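Local coordinates for protein thiamine pyrophosphokinase (Candida albicans, PDB 2G9Z) that transfers a pyrophosphate group from ATP to thiamine, making the cofactor thiamine pyrophosphate, probably with the help of bound magnesium, at residues K158-H161 with C162-L165; E26-D29 with S30-I33; T305-L308 with G309-S313. All blocks are in the same frame, centred on the assembly; numbering follows the deposited sequence.

In the fold
Along the chain the order is contact 2, contact 1, contact 3. Contact 1 is two consecutive turns of helix 155-170 in the catalytic domain, while contact 3 belongs to the vitamin B1 binding domain, on the opposite side of the chain's centre, about 33 Å away centre to centre. Contact 2, in the loop between strands 23-26 and 45-47, is also across from contact 1, its centre about 41 Å from that of contact 1 and about 23 Å from that of contact 3. None touches another. Ser312 of contact 3 binds the thiamine analogue's pyrimidine, and the backbone N of Asp155 of the second subunit, where that copy's helix 155-170 begins, is hydrogen-bonded to the same ligand, which is thus held between subunits.

Contact 1 of 3, residues K158-H161 with C162-L165; sequences KSIH and CIQL
Gln164 reaches back one turn of helix 155-170 and lays its amide against Ile160 and His161. Its OE1 is 3.7 Å from Ile160 CG2 and equally far from His161 CD2, at the edge of the imidazole and near the ring plane; amide and ring are turned only 6° apart. The contact is therefore edge to edge, with no face of the ring covered by the amide. Gln164 gets there because CG stands opposite its own carbonyl carbon (chi1 -73°) and the chain then runs straight through chi2.

Four backbone bonds of the i to i+4 kind pair the carbonyls of residues 158-161 with the N-H groups of residues 162-165. Cys162 N donates to Lys158 O at 3.0 Å, and Ile163 N to Ser159 O at 2.9 Å. The next two are shorter and straighter: Gln164 N to Ile160 O at 2.8 Å, with 163° at the hydrogen, and Leu165 N to His161 O, also 2.8 Å. Leu165 CG lies 3.1 Å from the same His161 O.

The side-chain donors look elsewhere. Ser159 OG is bonded to Asp155 O, one turn earlier, and Lys158 NZ to the carbonyls of Gln148 and Ser150. Lys158 shares a magnesium site with Asp155, and its side chain also touches Asp126, a ligand of other magnesium ions.

One side of the helix rests on the parallel part of the large sheet, with Ser159 and Ile163 against Val88 of strand 86-90 and Cys162 against Tyr122 and Val124 of strand 122-125. Helix 185-195 packs on Leu165 through Leu186 and Leu189, and its Trp190 meets Leu165, Gln164 and the His161 ring.

Contact 2 of 3, residues E26-D29 with S30-I33; sequences EQPD and SLII
Asp29 O and Ser30 OG lie 3.2 Å apart, close enough for one guanidinium group to serve both: Arg263 grips the pair, its NH1 bonded to Asp29 O and its NH2 to Ser30 OG. Lys297 works in a similar way just upstream, where NZ makes a salt bridge with Asp29 OD1 and also a hydrogen bond with Gln27 O.

Apart from these polar ties, Leu31 folds back over the chain that precedes it. Its CD2 meets the Pro28 ring at CG, a tight 3.4 Å, and CD1 reaches Gln27 CB at 3.7 Å. Leu31 crosses both partners at about a right angle, one methyl serving each. Gln27 bends at chi2 (-78°), bringing its CD to 3.8 Å from the same Leu31 CD1, while its NE2 is bonded to Asp299 OD2. Pro28 CG is also 3.5 Å from Ser30 O.

No clear hydrogen bond joins the two segments of this loop between strands 23-26 and 45-47. Its shape is supported by the small apolar cluster of Leu31, Pro28 and the Gln27 stem, and by bonds to the chain around it, among them backbone bonds of Leu31 with Ser318 and Glu320. The salt bridge with Lys297 would probably favour the ionised carboxylate of Asp29, while Lys297 and Arg263 each tie this surface loop to the rest of the chain.

Contact 3 of 3, residues T305-L308 with G309-S313; sequences TEML and GQVSS. With VNP (3-[(4-amino-2-methylpyrimidin-5-yl)methyl]-5-(2-{[hydroxy(phosphonoamino)phosphoryl]oxy}ethyl)-4-methyl-1,3-thiazol-3-I um), chain N.
The type II turn from Glu306 to Gly309 links strand 303-305 to the segment that binds the thiamine analogue, and just past it Gln310 O accepts two hydrogen bonds. Thr305 OG1 donates to it at 2.7 Å, in the carbonyl plane and on a lone pair, and Glu306 N donates at 3.2 Å from a position tilted 23° out of that plane. Thr305 can do this because OG1 points opposite its own backbone N (chi1 -174°). A water donates to the same OG1 at 2.9 Å and accepts from Ser312 N at 2.8 Å, carrying the link two residues further.

Within the turn, the closing bond from Gly309 N to Glu306 O is weak, 3.0 Å with 120° at the hydrogen. Leu308 takes the positive phi at the third position of this type II turn. Val311 CG2 packs 4.0 Å from Met307 SD, the two side chains crossing at a slant. Asn225 of the second subunit holds the turn from outside, through Leu308 N and Gly309 O.

Beyond the turn, Ser312 OG donates to N1A of the ligand's pyrimidine at 2.7 Å, and Asn315 ND2 is bonded to that same hydroxyl. Ser313 OG is bonded to Gln222 of the second subunit, while its carbonyl oxygen comes to 3.2 Å from the pyrimidine's C6A.

Contact 1 of 3, residues K158-H161 with C162-L165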
# COMPACT_ATOMS: atom_id res chain seq x y z
N LYS A 158 2.56 -9.36 16.93
CA LYS A 158 2.26 -9.84 18.28
C LYS A 158 0.88 -10.48 18.31
O LYS A 158 0.67 -11.48 18.99
CB LYS A 158 2.34 -8.68 19.28
CG LYS A 158 3.75 -8.15 19.47
CD LYS A 158 3.77 -6.79 20.15
CE LYS A 158 5.19 -6.28 20.29
NZ LYS A 158 5.27 -4.93 20.91
N SER A 159 -0.06 -9.90 17.56
CA SER A 159 -1.42 -10.44 17.50
C SER A 159 -1.46 -11.79 16.79
O SER A 159 -2.16 -12.71 17.22
CB SER A 159 -2.37 -9.47 16.79
OG SER A 159 -2.57 -8.30 17.56
N ILE A 160 -0.72 -11.91 15.69
CA ILE A 160 -0.67 -13.16 14.94
C ILE A 160 -0.11 -14.26 15.86
O ILE A 160 -0.64 -15.37 15.90
CB ILE A 160 0.23 -13.04 13.69
CG1 ILE A 160 -0.43 -12.13 12.65
CG2 ILE A 160 0.50 -14.43 13.10
CD1 ILE A 160 -1.75 -12.67 12.10
N HIS A 161 0.95 -13.94 16.58
CA HIS A 161 1.56 -14.90 17.50
C HIS A 161 0.54 -15.32 18.55
O HIS A 161 0.47 -16.50 18.92
CB HIS A 161 2.77 -14.27 18.18
CG HIS A 161 4.02 -14.36 17.36
ND1 HIS A 161 5.09 -13.51 17.54
CD2 HIS A 161 4.37 -15.20 16.36
CE1 HIS A 161 6.05 -13.83 16.69
NE2 HIS A 161 5.64 -14.85 15.96
N CYS A 162 -0.24 -14.36 19.03
CA CYS A 162 -1.27 -14.66 20.02
C CYS A 162 -2.29 -15.62 19.41
O CYS A 162 -2.76 -16.55 20.07
CB CYS A 162 -1.97 -13.37 20.45
SG CYS A 162 -3.49 -13.62 21.38
N ILE A 163 -2.63 -15.39 18.14
CA ILE A 163 -3.60 -16.23 17.44
C ILE A 163 -3.05 -17.65 17.28
O ILE A 163 -3.75 -18.63 17.52
CB ILE A 163 -3.93 -15.65 16.05
CG1 ILE A 163 -4.80 -14.40 16.21
CG2 ILE A 163 -4.63 -16.70 15.18
CD1 ILE A 163 -4.96 -13.56 14.96
N GLN A 164 -1.79 -17.74 16.86
CA GLN A 164 -1.16 -19.04 16.67
C GLN A 164 -1.04 -19.77 18.00
O GLN A 164 -1.30 -20.97 18.08
CB GLN A 164 0.22 -18.86 16.03
CG GLN A 164 0.15 -18.48 14.56
CD GLN A 164 1.52 -18.36 13.94
OE1 GLN A 164 2.28 -17.44 14.24
NE2 GLN A 164 1.85 -19.30 13.06
N LEU A 165 -0.65 -19.04 19.04
CA LEU A 165 -0.50 -19.63 20.36
C LEU A 165 -1.85 -20.05 20.93
O LEU A 165 -1.94 -21.08 21.61
CB LEU A 165 0.19 -18.64 21.30
CG LEU A 165 1.69 -18.47 21.02
CD1 LEU A 165 2.27 -17.36 21.88
CD2 LEU A 165 2.40 -19.79 21.30

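Contact 2 of 3, residues E26-D29 with S30-I33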
# COMPACT_ATOMS: atom_id res chain seq x y z
N GLU A 26 -7.17 -10.13 -24.49
CA GLU A 26 -8.36 -9.38 -24.10
C GLU A 26 -9.54 -10.33 -24.23
O GLU A 26 -9.86 -10.80 -25.33
CB GLU A 26 -8.53 -8.15 -25.00
CG GLU A 26 -7.61 -7.00 -24.61
CD GLU A 26 -7.62 -5.86 -25.61
OE1 GLU A 26 -8.66 -5.67 -26.27
OE2 GLU A 26 -6.60 -5.15 -25.72
N GLN A 27 -10.17 -10.63 -23.10
CA GLN A 27 -11.30 -11.55 -23.06
C GLN A 27 -12.62 -10.80 -23.05
O GLN A 27 -12.65 -9.58 -22.91
CB GLN A 27 -11.21 -12.40 -21.80
CG GLN A 27 -9.92 -13.17 -21.67
CD GLN A 27 -9.90 -14.40 -22.55
OE1 GLN A 27 -10.51 -14.42 -23.62
NE2 GLN A 27 -9.18 -15.42 -22.11
N PRO A 28 -13.73 -11.52 -23.26
CA PRO A 28 -15.03 -10.85 -23.23
C PRO A 28 -15.31 -10.56 -21.76
O PRO A 28 -14.64 -11.11 -20.88
CB PRO A 28 -15.98 -11.89 -23.83
CG PRO A 28 -15.32 -13.18 -23.52
CD PRO A 28 -13.87 -12.89 -23.78
N ASP A 29 -16.28 -9.70 -21.48
CA ASP A 29 -16.60 -9.35 -20.11
C ASP A 29 -17.08 -10.50 -19.25
O ASP A 29 -17.03 -10.44 -18.03
CB ASP A 29 -17.65 -8.24 -20.08
CG ASP A 29 -17.11 -6.92 -20.57
OD1 ASP A 29 -15.89 -6.70 -20.42
OD2 ASP A 29 -17.91 -6.11 -21.08
N SER A 30 -17.57 -11.56 -19.89
CA SER A 30 -18.05 -12.70 -19.15
C SER A 30 -17.53 -13.99 -19.75
O SER A 30 -17.50 -14.14 -20.97
CB SER A 30 -19.57 -12.70 -19.09
OG SER A 30 -20.04 -11.62 -18.30
N LEU A 31 -17.11 -14.90 -18.89
CA LEU A 31 -16.59 -16.19 -19.30
C LEU A 31 -16.93 -17.20 -18.23
O LEU A 31 -17.24 -16.84 -17.10
CB LEU A 31 -15.06 -16.14 -19.43
CG LEU A 31 -14.39 -15.38 -20.56
CD1 LEU A 31 -12.89 -15.35 -20.32
CD2 LEU A 31 -14.71 -16.05 -21.89
N ILE A 32 -16.89 -18.47 -18.60
CA ILE A 32 -17.11 -19.53 -17.65
C ILE A 32 -15.83 -20.34 -17.68
O ILE A 32 -15.41 -20.82 -18.73
CB ILE A 32 -18.32 -20.43 -18.02
CG1 ILE A 32 -19.61 -19.86 -17.41
CG2 ILE A 32 -18.11 -21.83 -17.45
CD1 ILE A 32 -19.91 -18.45 -17.80
N ILE A 33 -15.18 -20.44 -16.52
CA ILE A 33 -13.94 -21.19 -16.42
C ILE A 33 -14.23 -22.43 -15.60
O ILE A 33 -14.78 -22.35 -14.50
CB ILE A 33 -12.85 -20.35 -15.70
CG1 ILE A 33 -12.65 -19.02 -16.42
CG2 ILE A 33 -11.54 -21.13 -15.65
CD1 ILE A 33 -12.14 -19.15 -17.85

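Contact 3 of 3, residues T305-L308 with G309-S313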
# COMPACT_ATOMS: atom_id res chain seq x y z
N THR A 305 6.18 -10.85 -14.46
CA THR A 305 5.88 -9.66 -13.68
C THR A 305 6.86 -9.41 -12.53
O THR A 305 7.34 -10.35 -11.90
CB THR A 305 4.45 -9.73 -13.10
OG1 THR A 305 4.13 -8.49 -12.46
CG2 THR A 305 4.34 -10.88 -12.09
N GLU A 306 7.16 -8.15 -12.29
CA GLU A 306 8.06 -7.78 -11.20
C GLU A 306 8.05 -6.27 -11.01
O GLU A 306 7.69 -5.52 -11.92
CB GLU A 306 9.49 -8.26 -11.51
CG GLU A 306 10.21 -7.51 -12.63
CD GLU A 306 11.58 -8.10 -12.94
OE1 GLU A 306 12.33 -8.41 -11.99
OE2 GLU A 306 11.91 -8.25 -14.13
N MET A 307 8.42 -5.83 -9.81
CA MET A 307 8.48 -4.40 -9.55
C MET A 307 9.66 -3.92 -10.38
O MET A 307 10.63 -4.67 -10.57
CB MET A 307 8.70 -4.14 -8.05
CG MET A 307 7.50 -4.53 -7.20
SD MET A 307 5.95 -3.69 -7.69
CE MET A 307 6.07 -2.16 -6.70
N LEU A 308 9.58 -2.70 -10.90
CA LEU A 308 10.62 -2.14 -11.76
C LEU A 308 10.39 -2.72 -13.15
O LEU A 308 11.24 -2.62 -14.04
CB LEU A 308 12.02 -2.53 -11.29
CG LEU A 308 12.70 -1.68 -10.20
CD1 LEU A 308 13.24 -0.39 -10.80
CD2 LEU A 308 11.70 -1.42 -9.10
N GLY A 309 9.23 -3.35 -13.33
CA GLY A 309 8.89 -3.94 -14.61
C GLY A 309 7.39 -3.82 -14.81
O GLY A 309 6.78 -2.85 -14.37
N GLN A 310 6.80 -4.81 -15.47
CA GLN A 310 5.35 -4.80 -15.70
C GLN A 310 4.60 -5.42 -14.53
O GLN A 310 5.02 -6.44 -13.98
CB GLN A 310 4.99 -5.52 -17.01
CG GLN A 310 5.93 -6.65 -17.41
CD GLN A 310 5.52 -7.32 -18.72
OE1 GLN A 310 5.16 -6.66 -19.69
NE2 GLN A 310 5.60 -8.64 -18.75
N VAL A 311 3.51 -4.78 -14.16
CA VAL A 311 2.65 -5.24 -13.08
C VAL A 311 1.22 -5.13 -13.57
O VAL A 311 0.80 -4.09 -14.07
CB VAL A 311 2.81 -4.38 -11.80
CG1 VAL A 311 1.70 -4.74 -10.80
CG2 VAL A 311 4.17 -4.62 -11.18
N SER A 312 0.46 -6.21 -13.45
CA SER A 312 -0.92 -6.18 -13.88
C SER A 312 -1.78 -5.48 -12.84
O SER A 312 -2.00 -6.01 -11.74
CB SER A 312 -1.43 -7.60 -14.11
OG SER A 312 -2.81 -7.60 -14.45
N SER A 313 -2.24 -4.27 -13.16
CA SER A 313 -3.12 -3.52 -12.28
C SER A 313 -4.30 -3.12 -13.15
O SER A 313 -4.19 -3.11 -14.38
CB SER A 313 -2.43 -2.29 -11.68
OG SER A 313 -2.02 -1.37 -12.68
O2G VNP N . -10.03 1.79 -14.95
PG VNP N . -9.49 2.11 -13.47
O3G VNP N . -9.49 0.88 -12.64
O1G VNP N . -10.47 3.23 -12.87
N3B VNP N . -8.01 2.76 -13.59
PB VNP N . -7.79 3.68 -14.91
O2B VNP N . -6.50 4.39 -14.78
O1B VNP N . -9.01 4.49 -15.11
O1 VNP N . -7.69 2.61 -16.12
C7 VNP N . -6.69 1.60 -16.21
C12 VNP N . -6.49 1.32 -17.71
C11 VNP N . -5.57 0.16 -18.09
C10 VNP N . -6.14 -1.25 -17.93
CM4 VNP N . -7.63 -1.56 -18.08
S1 VNP N . -4.00 -0.02 -17.17
C9 VNP N . -3.99 -1.76 -17.37
N5 VNP N . -5.23 -2.18 -17.62
C7A VNP N . -5.62 -3.59 -17.49
C5A VNP N . -4.47 -4.58 -17.72
C6A VNP N . -4.15 -5.40 -16.65
N1A VNP N . -3.23 -6.34 -16.77
C2A VNP N . -2.59 -6.54 -17.92
CM2 VNP N . -1.56 -7.66 -18.04
N3A VNP N . -2.86 -5.76 -18.98
C4A VNP N . -3.78 -4.79 -18.91
N4A VNP N . -4.03 -4.05 -19.98
O HOH W 1 1.26 -8.61 -12.21